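Local coordinates for hypothetical protein TM1553 (PDB 1VRM) that probably acts in flavin attachment, transferring FMN from FAD to target proteins as other members of the ApbE family do, at residues 111-116 with 129-134; 229-234 with 277-282. One frame throughout, in Å; residues are numbered along the deposited sequence.

Interaction 1 (111-116 with 129-134)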
loop_
_atom_site.group_PDB
_atom_site.type_symbol
_atom_site.label_atom_id
_atom_site.label_comp_id
_atom_site.label_asym_id
_atom_site.label_seq_id
_atom_site.Cartn_x
_atom_site.Cartn_y
_atom_site.Cartn_z
ATOM N N LEU A 111 7.411 13.755 0.425
ATOM C CA LEU A 111 7.772 12.865 1.577
ATOM C C LEU A 111 9.160 13.259 2.073
ATOM O O LEU A 111 9.411 13.341 3.257
ATOM C CB LEU A 111 7.701 11.405 1.202
ATOM C CG LEU A 111 6.264 10.961 0.929
ATOM C CD1 LEU A 111 6.286 9.601 0.318
ATOM C CD2 LEU A 111 5.446 10.934 2.188
ATOM N N GLU A 112 10.051 13.570 1.146
ATOM C CA GLU A 112 11.426 13.920 1.501
ATOM C C GLU A 112 11.446 15.267 2.287
ATOM O O GLU A 112 12.098 15.446 3.327
ATOM C CB GLU A 112 12.189 13.951 0.183
ATOM C CG GLU A 112 13.609 14.015 0.228
ATOM C CD GLU A 112 14.153 14.124 -1.198
ATOM O OE1 GLU A 112 13.763 15.057 -1.927
ATOM O OE2 GLU A 112 14.968 13.279 -1.563
ATOM N N LEU A 113 10.618 16.203 1.844
ATOM C CA LEU A 113 10.517 17.492 2.472
ATOM C C LEU A 113 9.998 17.405 3.889
ATOM O O LEU A 113 10.514 18.035 4.787
ATOM C CB LEU A 113 9.596 18.358 1.628
ATOM C CG LEU A 113 9.554 19.860 1.862
ATOM C CD1 LEU A 113 10.871 20.498 1.358
ATOM C CD2 LEU A 113 8.300 20.438 1.194
ATOM N N TRP A 114 8.962 16.593 4.080
ATOM C CA TRP A 114 8.366 16.381 5.401
ATOM C C TRP A 114 9.245 15.521 6.331
ATOM O O TRP A 114 9.022 15.456 7.538
ATOM C CB TRP A 114 6.997 15.679 5.222
ATOM C CG TRP A 114 5.911 16.559 4.866
ATOM C CD1 TRP A 114 5.501 16.901 3.608
ATOM C CD2 TRP A 114 5.021 17.217 5.775
ATOM N NE1 TRP A 114 4.425 17.768 3.674
ATOM C CE2 TRP A 114 4.097 17.961 5.004
ATOM C CE3 TRP A 114 4.944 17.275 7.185
ATOM C CZ2 TRP A 114 3.122 18.750 5.588
ATOM C CZ3 TRP A 114 3.965 18.008 7.748
ATOM C CH2 TRP A 114 3.076 18.778 6.970
ATOM N N GLY A 115 10.214 14.823 5.767
ATOM C CA GLY A 115 11.125 13.978 6.549
ATOM C C GLY A 115 10.754 12.508 6.658
ATOM O O GLY A 115 11.413 11.732 7.381
ATOM N N PHE A 116 9.714 12.091 5.959
ATOM C CA PHE A 116 9.232 10.701 6.036
ATOM C C PHE A 116 10.242 9.694 5.471
ATOM O O PHE A 116 10.229 8.549 5.857
ATOM C CB PHE A 116 7.854 10.539 5.446
ATOM C CG PHE A 116 6.793 11.138 6.291
ATOM C CD1 PHE A 116 6.470 10.568 7.531
ATOM C CD2 PHE A 116 6.083 12.250 5.877
ATOM C CE1 PHE A 116 5.483 11.114 8.287
ATOM C CE2 PHE A 116 5.111 12.776 6.641
ATOM C CZ PHE A 116 4.813 12.235 7.850
ATOM N N GLU A 129 5.198 27.980 1.798
ATOM C CA GLU A 129 5.994 28.310 0.629
ATOM C C GLU A 129 6.811 27.096 0.120
ATOM O O GLU A 129 6.868 26.854 -1.094
ATOM C CB GLU A 129 6.869 29.519 0.952
ATOM C CG GLU A 129 7.794 29.920 -0.069
ATOM C CD GLU A 129 8.307 31.356 0.146
ATOM O OE1 GLU A 129 8.176 31.921 1.259
ATOM O OE2 GLU A 129 8.817 31.921 -0.824
ATOM N N GLU A 130 7.386 26.318 1.025
ATOM C CA GLU A 130 8.175 25.130 0.649
ATOM C C GLU A 130 7.286 24.079 -0.003
ATOM O O GLU A 130 7.648 23.461 -0.968
ATOM C CB GLU A 130 8.829 24.510 1.868
ATOM C CG GLU A 130 10.051 25.236 2.422
ATOM C CD GLU A 130 10.641 24.386 3.531
ATOM O OE1 GLU A 130 10.123 24.488 4.685
ATOM O OE2 GLU A 130 11.526 23.540 3.200
ATOM N N ILE A 131 6.091 23.914 0.545
ATOM C CA ILE A 131 5.162 22.906 0.049
ATOM C C ILE A 131 4.653 23.304 -1.330
ATOM O O ILE A 131 4.549 22.465 -2.230
ATOM C CB ILE A 131 3.996 22.670 1.036
ATOM C CG1 ILE A 131 4.516 21.944 2.259
ATOM C CG2 ILE A 131 2.865 21.898 0.367
ATOM C CD1 ILE A 131 3.716 22.097 3.458
ATOM N N GLU A 132 4.328 24.587 -1.508
ATOM C CA GLU A 132 3.878 25.073 -2.813
ATOM C C GLU A 132 4.927 24.871 -3.892
ATOM O O GLU A 132 4.600 24.441 -4.974
ATOM C CB GLU A 132 3.482 26.524 -2.778
ATOM C CG GLU A 132 2.191 26.794 -2.019
ATOM N N GLU A 133 6.189 25.058 -3.542
ATOM C CA GLU A 133 7.236 24.802 -4.501
ATOM C C GLU A 133 7.359 23.303 -4.765
ATOM O O GLU A 133 7.511 22.885 -5.910
ATOM C CB GLU A 133 8.558 25.356 -3.998
ATOM C CG GLU A 133 9.756 24.976 -4.885
ATOM C CD GLU A 133 9.704 25.558 -6.286
ATOM O OE1 GLU A 133 9.101 26.633 -6.489
ATOM O OE2 GLU A 133 10.231 24.892 -7.213
ATOM N N ALA A 134 7.307 22.467 -3.738
ATOM C CA ALA A 134 7.441 21.036 -3.953
ATOM C C ALA A 134 6.317 20.444 -4.810
ATOM O O ALA A 134 6.499 19.437 -5.500
ATOM C CB ALA A 134 7.535 20.283 -2.623
#
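Leu113 carries most of the contact between helix 108-114 and helix 128-135. Its CG stands anti to the backbone N (chi1 -166°), which carries the isobutyl fork straight out at the second helix, and the two methyls then divide the work. CD2 comes down on the surface of the partner helix, 3.9 Å from the methyl CB of Ala134 and 3.8 Å from the carbonyl O of Glu130, with Ile131 CA a little farther off at 4.2 Å from CD2. CD1 turns to the carboxylate of Glu130 and lies 3.6 Å from OE2; the two side chains cross at a slant. The contact is a methyl beside a carboxylate oxygen whose polar partners are other residues: OE2 makes a salt bridge to Arg124 and OE1 takes the backbone NH of Ser127, holding the carboxylate at both oxygens.

The two short helices are joined by a mostly irregular connection, and the first of them finishes in a Schellman motif: Gly115 turns to positive phi (95°), and Phe116 N bonds back to Leu111 O at 3.0 Å. This turn leads the chain off immediately behind Leu113 and Trp114, the two residues that meet the second helix.

Trp114 adds a smaller contact beside Leu113. Its indole meets Ile131 at the benzo-ring end, CZ2 lying 4.0 Å from Ile131 CD1, and the methyl approaches the ring at an oblique angle. Ile131 keeps CG1 beside its backbone N (chi1 -71°) and runs on nearly extended, which puts CD1 at the indole and leaves CG1 4.2 Å from Leu113 CD2. The rotation of the indole is further fixed by NE1, bonded to Gly256 O, while Pro126 and Pro258 also touch its side chain and Tyr257 packs on Ile131.

Interaction 2 (229-234 with 277-282)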
loop_
_atom_site.group_PDB
_atom_site.type_symbol
_atom_site.label_atom_id
_atom_site.label_comp_id
_atom_site.label_asym_id
_atom_site.label_seq_id
_atom_site.Cartn_x
_atom_site.Cartn_y
_atom_site.Cartn_z
ATOM N N ALA A 229 -8.191 -10.119 -0.886
ATOM C CA ALA A 229 -7.309 -9.365 -0.058
ATOM C C ALA A 229 -8.039 -8.241 0.653
ATOM O O ALA A 229 -9.117 -7.825 0.259
ATOM C CB ALA A 229 -6.165 -8.734 -0.963
ATOM N N VAL A 230 -7.418 -7.763 1.730
ATOM C CA VAL A 230 -7.923 -6.605 2.440
ATOM C C VAL A 230 -6.717 -5.718 2.768
ATOM O O VAL A 230 -5.642 -6.216 3.107
ATOM C CB VAL A 230 -8.761 -6.969 3.677
ATOM C CG1 VAL A 230 -8.012 -7.790 4.717
ATOM C CG2 VAL A 230 -9.324 -5.694 4.309
ATOM N N ALA A 231 -6.894 -4.413 2.658
ATOM C CA ALA A 231 -5.810 -3.464 2.975
ATOM C C ALA A 231 -6.439 -2.272 3.703
ATOM O O ALA A 231 -7.526 -1.819 3.325
ATOM C CB ALA A 231 -5.099 -3.009 1.704
ATOM N N THR A 232 -5.705 -1.687 4.646
ATOM C CA THR A 232 -6.150 -0.550 5.391
ATOM C C THR A 232 -5.096 0.562 5.300
ATOM O O THR A 232 -3.880 0.297 5.441
ATOM C CB THR A 232 -6.459 -0.959 6.852
ATOM O OG1 THR A 232 -7.566 -1.873 6.864
ATOM C CG2 THR A 232 -6.807 0.272 7.699
ATOM N N SER A 233 -5.543 1.793 5.032
ATOM C CA SER A 233 -4.683 2.976 5.181
ATOM C C SER A 233 -5.244 3.746 6.360
ATOM O O SER A 233 -6.426 3.968 6.463
ATOM C CB SER A 233 -4.707 3.874 3.955
ATOM O OG SER A 233 -4.047 3.253 2.883
ATOM N N GLY A 234 -4.361 4.249 7.205
ATOM C CA GLY A 234 -4.811 4.947 8.399
ATOM C C GLY A 234 -3.842 6.047 8.777
ATOM O O GLY A 234 -2.678 6.058 8.370
ATOM N N ALA A 277 -3.355 0.187 -3.236
ATOM C CA ALA A 277 -3.379 1.470 -3.951
ATOM C C ALA A 277 -4.676 2.227 -3.681
ATOM O O ALA A 277 -4.685 3.436 -3.471
ATOM C CB ALA A 277 -3.200 1.317 -5.427
ATOM N N LEU A 278 -5.802 1.506 -3.726
ATOM C CA LEU A 278 -7.076 2.158 -3.574
ATOM C C LEU A 278 -7.393 2.523 -2.130
ATOM O O LEU A 278 -8.121 3.476 -1.889
ATOM C CB LEU A 278 -8.191 1.354 -4.228
ATOM C CG LEU A 278 -8.066 1.213 -5.744
ATOM C CD1 LEU A 278 -9.279 0.501 -6.323
ATOM C CD2 LEU A 278 -7.892 2.533 -6.446
ATOM N N SER A 279 -6.745 1.891 -1.166
ATOM C CA SER A 279 -6.993 2.285 0.227
ATOM C C SER A 279 -6.336 3.667 0.442
ATOM O O SER A 279 -6.892 4.501 1.118
ATOM C CB SER A 279 -6.518 1.261 1.238
ATOM O OG SER A 279 -5.108 1.160 1.254
ATOM N N THR A 280 -5.166 3.885 -0.184
ATOM C CA THR A 280 -4.505 5.174 -0.123
ATOM C C THR A 280 -5.365 6.229 -0.805
ATOM O O THR A 280 -5.621 7.290 -0.267
ATOM C CB THR A 280 -3.105 5.055 -0.791
ATOM O OG1 THR A 280 -2.316 4.094 -0.048
ATOM C CG2 THR A 280 -2.388 6.389 -0.844
ATOM N N ALA A 281 -5.802 5.939 -2.029
ATOM C CA ALA A 281 -6.622 6.902 -2.760
ATOM C C ALA A 281 -7.919 7.232 -2.004
ATOM O O ALA A 281 -8.340 8.374 -1.920
ATOM C CB ALA A 281 -7.002 6.364 -4.126
ATOM N N GLY A 282 -8.562 6.194 -1.484
ATOM C CA GLY A 282 -9.823 6.403 -0.728
ATOM C C GLY A 282 -9.610 7.243 0.512
ATOM O O GLY A 282 -10.458 8.083 0.873
#
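Ala231 turns its CB to Ser279 of helix 272-296, which packs on this antiparallel sheet. That CB stops 4.2 Å from Ser279 OG, small enough for the serine to sit close over the strand. Thr232 turns its side chain to the other side of the sheet, where OG1 bonds to Thr266 on the neighbouring strand. Ser233 faces the helix again and makes the closest approach: its CB rests 3.6 Å from Ser279 O. Its OG stands 2.9 Å from Ser279 OG. The same OG lies 3.5 Å from Thr280 OG1, so three hydroxyls gather where strand 229-234 and segment 277-282 run at -33°, their axes 7.2 Å apart at closest.

Ser279 holds its OG between the backbone N and the carbonyl carbon (chi1 68°), which lets it hydrogen-bond to Asp276 O in the preceding turn while still facing Ser233. Thr280 OG1 reaches that same carbonyl more weakly.

An unidentified molecule, probably from the crystallisation liquor, is bound here: one of its oxygens bonds to both Ser233 OG and Ser279 OG, while others bond to Thr280 OG1 and Thr232 O. Hydroxyls and a strand carbonyl thus form a neutral, hydrogen-bonding wall suited to a polar molecule, and since such molecules often mark pockets, this may be one for a substrate or cofactor.

In the fold
Interaction 1 comes first along the chain, and interaction 2 opens after it has closed. The two do not touch: their centres are 23 Å apart and their nearest atoms about 9 Å. Interaction 2 sits near the middle of the molecule, about 6 Å from the centre of the chain, and lines the pocket holding the unidentified ligand; interaction 1 joins two short helices farther out, about 21 Å from that centre. The connection between strands 245-248 and 262-269 reaches both: Ile250 touches Ser233 beside the ligand, and residues 256-258 of the same connection reach interaction 1.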